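Local atomic coordinates of TRAP-T family transporter, DctP (Periplasmic binding) subunit (PDB entry 4PF8), a protein that binds beta-D-galacturonate as the periplasmic solute-binding component of a TRAP transporter and probably delivers it to the membrane subunits for uptake. Residues 44-47 against 48-52. Numbering follows the deposited sequence.
Sequences AFME and EVTEK
Glu48 N reaches one turn back to Ala44 O at 3.0 Å, the first of four successive i to i+4 backbone bonds that tie 44-47 to 48-52 in a single helix. Its side chain runs extended away from this turn, and the carboxylate is engaged beyond it: OE1 accepts a hydrogen bond from Asn260 on helix 248-282, which also packs on Ala44 and Phe45. Next along, Val49 N bonds Phe45 O. Val49 CG2 comes over one face of the Phe45 ring as a CH-pi contact, 4.1 Å from the ring centroid and displaced toward the rim at CE1 and CZ. Phe45 has CG anti to its N (chi1 167°), which lays the ring alongside the valine, both pointing the same way; the ring also meets that of Phe84, on strand 84-88. Helix 37-52 is the connecting helix of a beta-alpha-beta unit between the parallel neighbours 26-29 and 59-62, and this flank, with Val49 and Met46 (selenomethionine), packs on Trp26 of the first strand. The Met46 chain bends at chi2 (63°) and again at chi3, carrying its methyl CE forward along the helix to within 4.0 Å of Val49 CB. The same CE lies 3.5 Å from Thr50 OG1, while Thr50 N bonds Met46 O at 3.0 Å. The hydroxyl of Thr50 has its hydrogen-bond partner in Ile57 O, in the loop after the helix; Met46 O, 3.2 Å from Thr50 OG1, is a second acceptor within reach of the same proton. Glu51 N closes the series on Glu47 O at 2.9 Å, and the two carboxylates stay apart, OE2 of Glu47 lying 6.4 Å from OE2 of Glu51.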
ATOM      1  N   ALA A  44     -16.959   6.513  -4.443  1.00 13.63           N
ATOM      2  CA  ALA A  44     -18.210   5.835  -4.101  1.00 14.56           C
ATOM      3  C   ALA A  44     -18.533   6.077  -2.639  1.00 14.28           C
ATOM      4  O   ALA A  44     -19.700   6.262  -2.286  1.00 15.64           O
ATOM      5  CB  ALA A  44     -18.130   4.346  -4.382  1.00 14.75           C
ATOM      6  N   PHE A  45     -17.501   6.053  -1.803  1.00 13.38           N
ATOM      7  CA  PHE A  45     -17.631   6.360  -0.384  1.00 13.44           C
ATOM      8  C   PHE A  45     -18.219   7.759  -0.189  1.00 13.92           C
ATOM      9  O   PHE A  45     -19.229   7.934   0.494  1.00 14.18           O
ATOM     10  CB  PHE A  45     -16.260   6.261   0.304  1.00 11.40           C
ATOM     11  CG  PHE A  45     -16.226   6.859   1.679  1.00 11.25           C
ATOM     12  CD1 PHE A  45     -16.825   6.217   2.743  1.00 13.01           C
ATOM     13  CD2 PHE A  45     -15.581   8.066   1.911  1.00 13.62           C
ATOM     14  CE1 PHE A  45     -16.806   6.772   4.015  1.00 13.15           C
ATOM     15  CE2 PHE A  45     -15.550   8.617   3.184  1.00 14.61           C
ATOM     16  CZ  PHE A  45     -16.176   7.971   4.236  1.00 14.85           C
HETATM   17  N   MSE A  46     -17.589   8.750  -0.809  1.00 13.70           N
HETATM   18  CA  MSE A  46     -18.005  10.136  -0.624  1.00 15.06           C
HETATM   19  C   MSE A  46     -19.406  10.357  -1.172  1.00 17.83           C
HETATM   20  O   MSE A  46     -20.233  11.028  -0.547  1.00 16.56           O
HETATM   21  CB  MSE A  46     -17.014  11.069  -1.323  1.00 15.40           C
HETATM   22  CG  MSE A  46     -17.171  12.535  -0.958  1.00 19.08           C
HETATM   23 SE   MSE A  46     -16.817  12.853   0.953  0.90 17.08          SE
HETATM   24  CE  MSE A  46     -18.637  13.218   1.526  1.00 22.74           C
ATOM     25  N   GLU A  47     -19.692   9.780  -2.332  1.00 17.02           N
ATOM     26  CA  GLU A  47     -21.048   9.842  -2.896  1.00 18.61           C
ATOM     27  C   GLU A  47     -22.093   9.275  -1.951  1.00 18.02           C
ATOM     28  O   GLU A  47     -23.176   9.857  -1.774  1.00 19.29           O
ATOM     29  CB  GLU A  47     -21.094   9.060  -4.196  1.00 20.49           C
ATOM     30  CG  GLU A  47     -20.554   9.805  -5.373  1.00 28.46           C
ATOM     31  CD  GLU A  47     -20.695   9.003  -6.642  1.00 37.01           C
ATOM     32  OE1 GLU A  47     -19.655   8.780  -7.304  1.00 46.47           O
ATOM     33  OE2 GLU A  47     -21.847   8.595  -6.959  1.00 44.79           O
ATOM     34  N   GLU A  48     -21.792   8.144  -1.330  1.00 17.33           N
ATOM     35  CA  GLU A  48     -22.766   7.518  -0.446  1.00 18.14           C
ATOM     36  C   GLU A  48     -23.003   8.363   0.799  1.00 18.15           C
ATOM     37  O   GLU A  48     -24.136   8.509   1.232  1.00 19.39           O
ATOM     38  CB  GLU A  48     -22.366   6.094  -0.048  1.00 18.69           C
ATOM     39  CG  GLU A  48     -23.421   5.429   0.839  1.00 19.39           C
ATOM     40  CD  GLU A  48     -23.128   3.978   1.198  1.00 25.68           C
ATOM     41  OE1 GLU A  48     -23.637   3.503   2.242  1.00 25.43           O
ATOM     42  OE2 GLU A  48     -22.416   3.289   0.436  1.00 24.49           O
ATOM     43  N   VAL A  49     -21.937   8.883   1.389  1.00 16.92           N
ATOM     44  CA  VAL A  49     -22.081   9.741   2.557  1.00 17.54           C
ATOM     45  C   VAL A  49     -22.950  10.942   2.207  1.00 21.01           C
ATOM     46  O   VAL A  49     -23.870  11.277   2.947  1.00 19.32           O
ATOM     47  CB  VAL A  49     -20.708  10.178   3.117  1.00 15.72           C
ATOM     48  CG1 VAL A  49     -20.883  11.224   4.245  1.00 18.35           C
ATOM     49  CG2 VAL A  49     -19.963   8.975   3.635  1.00 15.40           C
ATOM     50  N   THR A  50     -22.694  11.584   1.075  1.00 18.35           N
ATOM     51  CA  THR A  50     -23.511  12.758   0.700  1.00 19.72           C
ATOM     52  C   THR A  50     -24.968  12.392   0.466  1.00 21.34           C
ATOM     53  O   THR A  50     -25.889  13.109   0.888  1.00 22.59           O
ATOM     54  CB  THR A  50     -22.926  13.436  -0.538  1.00 19.72           C
ATOM     55  OG1 THR A  50     -21.601  13.864  -0.234  1.00 20.05           O
ATOM     56  CG2 THR A  50     -23.743  14.631  -0.950  1.00 21.26           C
ATOM     57  N   GLU A  51     -25.193  11.268  -0.194  1.00 21.61           N
ATOM     58  CA  GLU A  51     -26.548  10.811  -0.472  1.00 23.15           C
ATOM     59  C   GLU A  51     -27.326  10.526   0.813  1.00 23.71           C
ATOM     60  O   GLU A  51     -28.478  10.987   0.974  1.00 25.29           O
ATOM     61  CB  GLU A  51     -26.505   9.550  -1.353  1.00 23.20           C
ATOM     62  CG  GLU A  51     -27.853   8.831  -1.507  1.00 37.00           C
ATOM     63  CD  GLU A  51     -27.706   7.499  -2.238  1.00 41.46           C
ATOM     64  OE1 GLU A  51     -28.649   6.672  -2.181  1.00 47.13           O
ATOM     65  OE2 GLU A  51     -26.637   7.275  -2.862  1.00 49.06           O
ATOM     66  N   LYS A  52     -26.702   9.775   1.720  1.00 22.58           N
ATOM     67  CA  LYS A  52     -27.372   9.321   2.940  1.00 23.20           C
ATOM     68  C   LYS A  52     -27.528  10.412   3.991  1.00 24.89           C
ATOM     69  O   LYS A  52     -28.377  10.285   4.882  1.00 27.24           O
ATOM     70  CB  LYS A  52     -26.645   8.139   3.574  1.00 22.14           C
ATOM     71  CG  LYS A  52     -26.609   6.913   2.724  1.00 24.33           C
ATOM     72  CD  LYS A  52     -27.982   6.372   2.406  1.00 33.54           C
ATOM     73  CE  LYS A  52     -27.849   4.943   1.913  1.00 36.44           C
ATOM     74  NZ  LYS A  52     -29.078   4.475   1.232  1.00 36.90           N
TER